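Local coordinates for protein prefoldin beta subunit 1 (Thermococcus sp., PDB 2ZQM) that is a subunit of the archaeal chaperone prefoldin, which stabilises a range of proteins and seems to serve de novo folding in an ATP-independent, HSP70-like way, at residues Q14-S17 against Y18-L22; Q23-V26 against Q27-Q30; Q33-L36 against T37-K40; E80-E83 against V84-N87. One frame throughout, in Å; residues are numbered along the deposited sequence. Where two conformers were deposited one is given.

Contact 1 of 4, residues Q14-S17 against Y18-L22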
loop_
_atom_site.group_PDB
_atom_site.type_symbol
_atom_site.label_atom_id
_atom_site.label_comp_id
_atom_site.label_asym_id
_atom_site.label_seq_id
_atom_site.Cartn_x
_atom_site.Cartn_y
_atom_site.Cartn_z
ATOM N N GLN A 14 -19.548 20.722 13.709
ATOM C CA GLN A 14 -18.879 21.277 12.537
ATOM C C GLN A 14 -17.392 21.443 12.825
ATOM O O GLN A 14 -16.567 21.259 11.934
ATOM C CB GLN A 14 -19.515 22.618 12.139
ATOM C CG GLN A 14 -18.926 23.264 10.860
ATOM C CD GLN A 14 -19.054 22.379 9.614
ATOM O OE1 GLN A 14 -20.083 21.739 9.398
ATOM N NE2 GLN A 14 -18.009 22.356 8.783
ATOM N N LEU A 15 -17.046 21.766 14.072
ATOM C CA LEU A 15 -15.643 21.942 14.438
ATOM C C LEU A 15 -14.920 20.618 14.186
ATOM O O LEU A 15 -13.830 20.588 13.619
ATOM C CB LEU A 15 -15.518 22.360 15.908
ATOM C CG LEU A 15 -14.112 22.674 16.432
ATOM C CD1 LEU A 15 -13.677 24.053 15.977
ATOM C CD2 LEU A 15 -14.124 22.626 17.951
ATOM N N GLU A 16 -15.542 19.515 14.588
ATOM C CA GLU A 16 -14.948 18.202 14.363
ATOM C C GLU A 16 -14.865 17.883 12.861
ATOM O O GLU A 16 -13.916 17.241 12.417
ATOM C CB GLU A 16 -15.770 17.126 15.078
ATOM C CG GLU A 16 -15.302 15.707 14.792
ATOM C CD GLU A 16 -16.045 14.675 15.622
ATOM O OE1 GLU A 16 -15.777 14.588 16.837
ATOM O OE2 GLU A 16 -16.901 13.960 15.059
ATOM N N SER A 17 -15.860 18.310 12.081
ATOM C CA SER A 17 -15.829 18.065 10.638
ATOM C C SER A 17 -14.652 18.820 10.020
ATOM O O SER A 17 -13.949 18.292 9.154
ATOM C CB SER A 17 -17.143 18.514 9.986
ATOM O OG SER A 17 -18.238 17.737 10.473
ATOM N N TYR A 18 -14.443 20.058 10.455
ATOM C CA TYR A 18 -13.325 20.851 9.952
ATOM C C TYR A 18 -11.996 20.206 10.340
ATOM O O TYR A 18 -11.037 20.223 9.570
ATOM C CB TYR A 18 -13.348 22.264 10.539
ATOM C CG TYR A 18 -14.346 23.223 9.908
ATOM C CD1 TYR A 18 -14.585 23.220 8.525
ATOM C CD2 TYR A 18 -14.962 24.209 10.681
ATOM C CE1 TYR A 18 -15.408 24.190 7.933
ATOM C CE2 TYR A 18 -15.779 25.180 10.101
ATOM C CZ TYR A 18 -15.997 25.169 8.734
ATOM O OH TYR A 18 -16.790 26.155 8.183
ATOM N N GLN A 19 -11.930 19.663 11.551
ATOM C CA GLN A 19 -10.694 19.029 12.010
ATOM C C GLN A 19 -10.354 17.839 11.138
ATOM O O GLN A 19 -9.196 17.639 10.793
ATOM C CB GLN A 19 -10.828 18.597 13.469
ATOM C CG GLN A 19 -10.729 19.770 14.450
ATOM C CD GLN A 19 -11.216 19.408 15.845
ATOM O OE1 GLN A 19 -10.960 20.126 16.817
ATOM N NE2 GLN A 19 -11.936 18.299 15.946
ATOM N N GLN A 20 -11.364 17.047 10.783
ATOM C CA GLN A 20 -11.131 15.893 9.929
ATOM C C GLN A 20 -10.714 16.380 8.537
ATOM O O GLN A 20 -9.818 15.811 7.914
ATOM C CB GLN A 20 -12.391 15.032 9.843
ATOM C CG GLN A 20 -12.871 14.511 11.205
ATOM C CD GLN A 20 -14.234 13.850 11.135
ATOM O OE1 GLN A 20 -14.956 13.998 10.152
ATOM N NE2 GLN A 20 -14.602 13.129 12.190
ATOM N N GLN A 21 -11.362 17.437 8.052
ATOM C CA GLN A 21 -11.035 17.999 6.748
ATOM C C GLN A 21 -9.588 18.523 6.746
ATOM O O GLN A 21 -8.851 18.327 5.779
ATOM C CB GLN A 21 -12.029 19.118 6.408
ATOM C CG GLN A 21 -13.422 18.613 6.004
ATOM C CD GLN A 21 -14.499 19.698 6.059
ATOM O OE1 GLN A 21 -14.196 20.885 5.980
ATOM N NE2 GLN A 21 -15.762 19.288 6.188
ATOM N N LEU A 22 -9.169 19.170 7.832
ATOM C CA LEU A 22 -7.799 19.695 7.917
ATOM C C LEU A 22 -6.791 18.544 7.933
ATOM O O LEU A 22 -5.723 18.611 7.320
ATOM C CB LEU A 22 -7.626 20.555 9.177
ATOM C CG LEU A 22 -6.214 21.072 9.493
ATOM C CD1 LEU A 22 -5.751 22.038 8.422
ATOM C CD2 LEU A 22 -6.214 21.766 10.849
HETATM O O HOH W 1 -17.994 14.947 10.522
#

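Contact 2 of 4, residues Q23-V26 against Q27-Q30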
loop_
_atom_site.group_PDB
_atom_site.type_symbol
_atom_site.label_atom_id
_atom_site.label_comp_id
_atom_site.label_asym_id
_atom_site.label_seq_id
_atom_site.Cartn_x
_atom_site.Cartn_y
_atom_site.Cartn_z
ATOM N N GLN A 23 -7.126 17.491 8.661
ATOM C CA GLN A 23 -6.256 16.330 8.727
ATOM C C GLN A 23 -5.979 15.831 7.297
ATOM O O GLN A 23 -4.839 15.522 6.941
ATOM C CB GLN A 23 -6.945 15.246 9.553
ATOM C CG GLN A 23 -6.054 14.123 10.025
ATOM C CD GLN A 23 -6.830 13.086 10.815
ATOM O OE1 GLN A 23 -7.624 13.428 11.695
ATOM N NE2 GLN A 23 -6.605 11.815 10.509
ATOM N N LEU A 24 -7.023 15.761 6.478
ATOM C CA LEU A 24 -6.869 15.298 5.099
ATOM C C LEU A 24 -6.005 16.257 4.275
ATOM O O LEU A 24 -5.074 15.828 3.576
ATOM C CB LEU A 24 -8.239 15.137 4.435
ATOM C CG LEU A 24 -8.246 14.834 2.927
ATOM C CD1 LEU A 24 -7.543 13.497 2.643
ATOM C CD2 LEU A 24 -9.689 14.808 2.428
ATOM N N VAL A 25 -6.304 17.551 4.356
ATOM C CA VAL A 25 -5.538 18.547 3.610
ATOM C C VAL A 25 -4.068 18.475 3.983
ATOM O O VAL A 25 -3.185 18.574 3.123
ATOM C CB VAL A 25 -6.074 19.983 3.874
ATOM C CG1 VAL A 25 -5.090 21.040 3.356
ATOM C CG2 VAL A 25 -7.429 20.157 3.171
ATOM N N VAL A 26 -3.801 18.288 5.270
ATOM C CA VAL A 26 -2.424 18.195 5.740
ATOM C C VAL A 26 -1.755 16.940 5.179
ATOM O O VAL A 26 -0.581 16.966 4.791
ATOM C CB VAL A 26 -2.376 18.212 7.284
ATOM C CG1 VAL A 26 -0.983 17.813 7.783
ATOM C CG2 VAL A 26 -2.708 19.615 7.774
ATOM N N GLN A 27 -2.497 15.839 5.119
ATOM C CA GLN A 27 -1.934 14.618 4.556
ATOM C C GLN A 27 -1.662 14.840 3.061
ATOM O O GLN A 27 -0.672 14.344 2.526
ATOM C CB GLN A 27 -2.893 13.441 4.735
ATOM C CG GLN A 27 -3.258 13.152 6.185
ATOM C CD GLN A 27 -4.270 12.024 6.332
ATOM O OE1 GLN A 27 -5.188 11.885 5.523
ATOM N NE2 GLN A 27 -4.117 11.227 7.384
ATOM N N GLN A 28 -2.539 15.574 2.378
ATOM C CA GLN A 28 -2.322 15.820 0.955
ATOM C C GLN A 28 -1.106 16.700 0.780
ATOM O O GLN A 28 -0.290 16.485 -0.121
ATOM C CB GLN A 28 -3.540 16.503 0.301
ATOM C CG GLN A 28 -4.802 15.659 0.303
ATOM C CD GLN A 28 -6.025 16.407 -0.208
ATOM O OE1 GLN A 28 -6.228 17.578 0.103
ATOM N NE2 GLN A 28 -6.855 15.719 -0.973
ATOM N N LYS A 29 -0.983 17.703 1.648
ATOM C CA LYS A 29 0.143 18.618 1.585
ATOM C C LYS A 29 1.465 17.874 1.816
ATOM O O LYS A 29 2.457 18.091 1.105
ATOM C CB LYS A 29 -0.015 19.723 2.635
ATOM C CG LYS A 29 1.064 20.803 2.543
ATOM C CD LYS A 29 1.019 21.789 3.700
ATOM C CE LYS A 29 1.371 21.123 5.017
ATOM N NZ LYS A 29 1.452 22.131 6.106
ATOM N N GLN A 30 1.476 16.991 2.808
ATOM C CA GLN A 30 2.681 16.236 3.126
ATOM C C GLN A 30 3.086 15.266 2.016
ATOM O O GLN A 30 4.271 15.022 1.806
ATOM C CB GLN A 30 2.493 15.498 4.449
ATOM C CG GLN A 30 2.259 16.443 5.604
ATOM C CD GLN A 30 2.034 15.732 6.923
ATOM O OE1 GLN A 30 1.553 14.596 6.964
ATOM N NE2 GLN A 30 2.364 16.409 8.014
HETATM O O HOH W 2 -3.762 11.976 9.952
#

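Contact 3 of 4, residues Q33-L36 against T37-K40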
loop_
_atom_site.group_PDB
_atom_site.type_symbol
_atom_site.label_atom_id
_atom_site.label_comp_id
_atom_site.label_asym_id
_atom_site.label_seq_id
_atom_site.Cartn_x
_atom_site.Cartn_y
_atom_site.Cartn_z
ATOM N N GLN A 33 4.727 17.497 -0.446
ATOM C CA GLN A 33 6.012 17.948 0.092
ATOM C C GLN A 33 7.088 16.873 -0.022
ATOM O O GLN A 33 8.248 17.175 -0.292
ATOM C CB GLN A 33 5.876 18.358 1.565
ATOM C CG GLN A 33 5.117 19.652 1.817
ATOM C CD GLN A 33 5.019 19.997 3.299
ATOM O OE1 GLN A 33 4.538 19.196 4.105
ATOM N NE2 GLN A 33 5.467 21.196 3.661
ATOM N N LEU A 34 6.705 15.617 0.187
ATOM C CA LEU A 34 7.661 14.517 0.108
ATOM C C LEU A 34 8.148 14.361 -1.334
ATOM O O LEU A 34 9.346 14.221 -1.588
ATOM C CB LEU A 34 7.012 13.226 0.589
ATOM C CG LEU A 34 7.850 11.960 0.408
ATOM C CD1 LEU A 34 9.253 12.160 0.998
ATOM C CD2 LEU A 34 7.135 10.797 1.077
ATOM N N GLU A 35 7.208 14.379 -2.272
ATOM C CA GLU A 35 7.538 14.268 -3.677
ATOM C C GLU A 35 8.416 15.432 -4.103
ATOM O O GLU A 35 9.343 15.265 -4.903
ATOM C CB GLU A 35 6.270 14.285 -4.525
ATOM C CG GLU A 35 5.475 13.007 -4.502
ATOM C CD GLU A 35 4.181 13.134 -5.291
ATOM O OE1 GLU A 35 4.244 13.529 -6.479
ATOM O OE2 GLU A 35 3.109 12.843 -4.722
ATOM N N LEU A 36 8.125 16.611 -3.569
ATOM C CA LEU A 36 8.898 17.796 -3.929
ATOM C C LEU A 36 10.332 17.667 -3.408
ATOM O O LEU A 36 11.292 18.027 -4.090
ATOM C CB LEU A 36 8.236 19.048 -3.360
ATOM C CG LEU A 36 8.961 20.373 -3.580
ATOM C CD1 LEU A 36 9.131 20.618 -5.079
ATOM C CD2 LEU A 36 8.164 21.498 -2.922
ATOM N N THR A 37 10.474 17.134 -2.202
ATOM C CA THR A 37 11.798 16.968 -1.616
ATOM C C THR A 37 12.602 15.969 -2.433
ATOM O O THR A 37 13.778 16.192 -2.709
ATOM C CB THR A 37 11.697 16.488 -0.158
ATOM O OG1 THR A 37 11.020 17.487 0.615
ATOM C CG2 THR A 37 13.089 16.256 0.430
ATOM N N GLU A 38 11.971 14.870 -2.823
ATOM C CA GLU A 38 12.652 13.865 -3.619
ATOM C C GLU A 38 13.067 14.434 -4.977
ATOM O O GLU A 38 14.186 14.194 -5.450
ATOM C CB GLU A 38 11.741 12.656 -3.818
ATOM C CG GLU A 38 11.219 12.062 -2.513
ATOM C CD GLU A 38 10.142 11.003 -2.728
ATOM O OE1 GLU A 38 9.320 11.155 -3.667
ATOM O OE2 GLU A 38 10.104 10.026 -1.945
ATOM N N ALA A 39 12.179 15.195 -5.608
ATOM C CA ALA A 39 12.499 15.775 -6.914
ATOM C C ALA A 39 13.666 16.759 -6.819
ATOM O O ALA A 39 14.537 16.790 -7.696
ATOM C CB ALA A 39 11.272 16.470 -7.502
ATOM N N LYS A 40 13.685 17.566 -5.766
ATOM C CA LYS A 40 14.761 18.534 -5.598
ATOM C C LYS A 40 16.085 17.810 -5.380
ATOM O O LYS A 40 17.115 18.222 -5.911
ATOM C CB LYS A 40 14.460 19.471 -4.427
ATOM C CG LYS A 40 13.394 20.527 -4.741
ATOM C CD LYS A 40 13.226 21.493 -3.584
ATOM C CE LYS A 40 12.239 22.605 -3.936
ATOM N NZ LYS A 40 12.079 23.581 -2.819
#

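Contact 4 of 4, residues E80-E83 against V84-N87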
loop_
_atom_site.group_PDB
_atom_site.type_symbol
_atom_site.label_atom_id
_atom_site.label_comp_id
_atom_site.label_asym_id
_atom_site.label_seq_id
_atom_site.Cartn_x
_atom_site.Cartn_y
_atom_site.Cartn_z
ATOM N N GLU A 80 8.454 22.646 -10.453
ATOM C CA GLU A 80 7.595 23.812 -10.666
ATOM C C GLU A 80 6.162 23.398 -10.369
ATOM O O GLU A 80 5.455 24.055 -9.602
ATOM C CB GLU A 80 7.727 24.293 -12.118
ATOM C CG GLU A 80 6.593 25.237 -12.573
ATOM C CD GLU A 80 6.573 25.456 -14.072
ATOM O OE1 GLU A 80 7.494 24.962 -14.765
ATOM O OE2 GLU A 80 5.635 26.135 -14.558
ATOM N N THR A 81 5.745 22.282 -10.964
ATOM C CA THR A 81 4.394 21.762 -10.785
ATOM C C THR A 81 4.038 21.467 -9.335
ATOM O O THR A 81 2.970 21.858 -8.857
ATOM C CB THR A 81 4.184 20.472 -11.609
ATOM O OG1 THR A 81 4.227 20.796 -13.004
ATOM C CG2 THR A 81 2.834 19.828 -11.283
ATOM N N LEU A 82 4.924 20.761 -8.642
ATOM C CA LEU A 82 4.695 20.414 -7.250
ATOM C C LEU A 82 4.614 21.646 -6.357
ATOM O O LEU A 82 3.845 21.672 -5.395
ATOM C CB LEU A 82 5.806 19.472 -6.772
ATOM C CG LEU A 82 5.703 18.057 -7.352
ATOM C CD1 LEU A 82 7.012 17.286 -7.142
ATOM C CD2 LEU A 82 4.543 17.340 -6.694
ATOM N N GLU A 83 5.412 22.667 -6.651
ATOM C CA GLU A 83 5.352 23.875 -5.839
ATOM C C GLU A 83 4.028 24.611 -6.035
ATOM O O GLU A 83 3.492 25.188 -5.090
ATOM C CB GLU A 83 6.546 24.781 -6.148
ATOM C CG GLU A 83 7.855 24.120 -5.668
ATOM C CD GLU A 83 9.091 24.983 -5.803
ATOM O OE1 GLU A 83 9.075 25.968 -6.576
ATOM O OE2 GLU A 83 10.095 24.653 -5.132
ATOM N N VAL A 84 3.493 24.592 -7.252
ATOM C CA VAL A 84 2.208 25.247 -7.493
ATOM C C VAL A 84 1.148 24.486 -6.681
ATOM O O VAL A 84 0.273 25.088 -6.054
ATOM C CB VAL A 84 1.791 25.198 -8.987
ATOM C CG1 VAL A 84 0.320 25.624 -9.135
ATOM C CG2 VAL A 84 2.660 26.141 -9.813
ATOM N N ARG A 85 1.238 23.159 -6.695
ATOM C CA ARG A 85 0.276 22.335 -5.976
ATOM C C ARG A 85 0.415 22.523 -4.482
ATOM O O ARG A 85 -0.572 22.598 -3.767
ATOM C CB ARG A 85 0.468 20.859 -6.327
ATOM C CG ARG A 85 0.088 20.507 -7.759
ATOM C CD ARG A 85 0.268 19.024 -8.002
ATOM N NE ARG A 85 -0.523 18.248 -7.051
ATOM C CZ ARG A 85 -0.247 16.990 -6.723
ATOM N NH1 ARG A 85 0.797 16.380 -7.277
ATOM N NH2 ARG A 85 -0.997 16.353 -5.832
ATOM N N LEU A 86 1.656 22.607 -4.015
ATOM C CA LEU A 86 1.915 22.785 -2.601
ATOM C C LEU A 86 1.308 24.101 -2.114
ATOM O O LEU A 86 0.664 24.142 -1.071
ATOM C CB LEU A 86 3.427 22.772 -2.334
ATOM C CG LEU A 86 3.821 23.004 -0.869
ATOM C CD1 LEU A 86 3.217 21.899 -0.034
ATOM C CD2 LEU A 86 5.350 23.035 -0.720
ATOM N N ASN A 87 1.502 25.176 -2.868
ATOM C CA ASN A 87 0.952 26.461 -2.465
ATOM C C ASN A 87 -0.566 26.441 -2.366
ATOM O O ASN A 87 -1.127 27.001 -1.433
ATOM C CB ASN A 87 1.378 27.560 -3.438
ATOM C CG ASN A 87 2.844 27.891 -3.319
ATOM O OD1 ASN A 87 3.504 27.480 -2.362
ATOM N ND2 ASN A 87 3.364 28.645 -4.281
#

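Contact 1 of 4, residues Q14-S17 against Y18-L22
The backbone N of Tyr-18 donates to Gln-14 O over 2.9 Å, a nearly straight bond (162° at the hydrogen), and the same carbonyl oxygen lies 3.6 Å from Tyr-18 CG at the root of the ring. From Gln-14 the side chain then reaches over one face of that ring. Its CG makes a CH-pi contact 4.2 Å from the Tyr-18 ring centroid, and a bend at chi2 (59°) brings the amide back across the face. Gln-14 NE2 stands 3.3 Å from Tyr-18 CE1, offset toward the rim, with amide and ring planes 77° apart. A valine in place of Tyr-18 would probably take away the ring face over which the Gln-14 amide stands and leave that amide free to turn. On another side of the helix, Ser-17 OG is 2.8 Å from a water that donates to Gln-20 OE1; Ser-17 OG also bonds to Gly-13 O. Gln-20 NE2 passes at a slant over Glu-16, 3.7 Å from its CG. These residues, three and four apart, lie within helix 6-47, whose Leu-15 leans on Thr-104, Tyr-18 on Leu-100, and Leu-22 on Asn-97 and Leu-100 of helix 68-111, its antiparallel coiled-coil partner.

Contact 2 of 4, residues Q23-V26 against Q27-Q30
Gln-23 to Val-26 and Gln-27 to Gln-30 are successive turns of helix 6-47, one arm of the antiparallel coiled coil of prefoldin, and they meet first through i to i+4 backbone bonds. Gln-28 N to Leu-24 O and Lys-29 N to Val-25 O are both 2.8 Å. Among the polar side chains, Gln-23 and Gln-27 lie side by side and point the same way with their amides almost perpendicular. One water accepts weakly from both, 2.9 Å from Gln-23 NE2 and 2.7 Å from Gln-27 NE2. Lys-29 bends at chi3 (66°) and reaches a salt bridge with Glu-93 of helix 68-111. Packing takes up the rest. Gln-28 passes Leu-24 at a slant, its amide carbon CD 4.2 Å from Leu-24 CG, and its OE1 reaches back to Val-25 CA at 3.7 Å; an alanine here would probably uncover that flank of Leu-24 and remove the side chain's touch on Leu-89 of helix 68-111. Val-26 rests on the same Glu-93 that pairs with Lys-29. With Val-26 CG1 anti to the backbone N (chi1 168°), this methyl meets the amide of Gln-30 one turn on, 3.6 Å from Gln-30 NE2.

Contact 3 of 4, residues Q33-L36 against T37-K40
Gln-33 O is gripped twice by Thr-37: the hydroxyl OG1 donates to it at 2.9 Å and the backbone N does so at the same length. The two donors come from opposite faces of the carbonyl plane, each tilted by about 30°, so the oxygen is shared between them. The hydroxyl can reach back because Thr-37 OG1 is anti to its own carbonyl carbon, beside the backbone N (chi1 -63°), which also accounts for a threonine hydroxyl being satisfied in mid-helix. The following backbone bonds, Glu-38 N to Leu-34 O and Ala-39 N to Glu-35 O, continue the alpha-helical ladder. These turns belong to helix 6-47 where it runs against helix 68-111 in the antiparallel coiled coil of the prefoldin fold; Leu-36 packs there on Ile-79 and Glu-83, and Glu-35 on Leu-82. On another side of the helix the extended chain of Glu-38 folds back over the preceding turn. Its carboxylate lies against the leucine branch, with Glu-38 OE2 3.7 Å from Leu-34 CD1, while Glu-38 OE1 comes to 3.6 Å from Glu-35 CA. Lys-40 likewise runs its extended chain past Leu-36, Lys-40 CE standing 3.9 Å from Leu-36 CD1, and its ammonium group continues to a long, weak ion pair with Glu-83 OE2 on the facing helix.

Contact 4 of 4, residues E80-E83 against V84-N87
Four i to i+4 bonds join residues 80-83 to the next turn, 84-87, the shortest being Leu-86 N to Leu-82 O at 2.8 Å. Side chains meet mostly against these carbonyls. Val-84 CG2, set beside its own backbone N, sits 3.5 Å from Glu-80 O. The amide of Asn-87 comes up to the Glu-83 carbonyl, Asn-87 CG being 3.3 Å from Glu-83 O, while Leu-86 CB lies at the same distance from Leu-82 O. Arg-85 sends its aliphatic part along the preceding turn, with Arg-85 CG 3.4 Å from Thr-81 O, then bends at chi3 (57°), which carries the guanidinium toward Leu-82. There Arg-85 NH1 meets Leu-82 CD2 at 3.9 Å, a nonpolar touch on a charged group as the two side chains pass at a slant. Thr-81 OG1, by contrast, is bonded to Glu-77 O one turn earlier. Leu-82 and Leu-86 point into the interface with helix 6-47, Leu-86 meeting Lys-29 and Gln-33, while Arg-85 touches Val-32. Leucines one turn apart packing against the facing helix, with more polar residues around them, are typical of the long antiparallel coiled coil of a prefoldin subunit.

Overall arrangement
Contacts 1, 2 and 3 follow one another along helix 6-47, their centres about 13 Å and then about 15 Å apart, so the centres of contacts 1 and 3 are about 28 Å from each other. Contact 4 is on helix 68-111, facing contacts 2 and 3: its centre is about 10 Å from that of contact 3 and about 14 Å from that of contact 2. Leu-86 joins all three, its CD1 being 3.5 Å from both Lys-29 CG and Gln-33 CG. Further along, Leu-82 CD1 packs 3.8 Å from Leu-36 CA. Contact 1, about 25 Å from contact 4 between centres, instead meets a later part of helix 68-111. Glycerol, probably from the crystallisation liquor, hydrogen-bonds Gln-21 OE1 and also lies near Val-25 and Val-84.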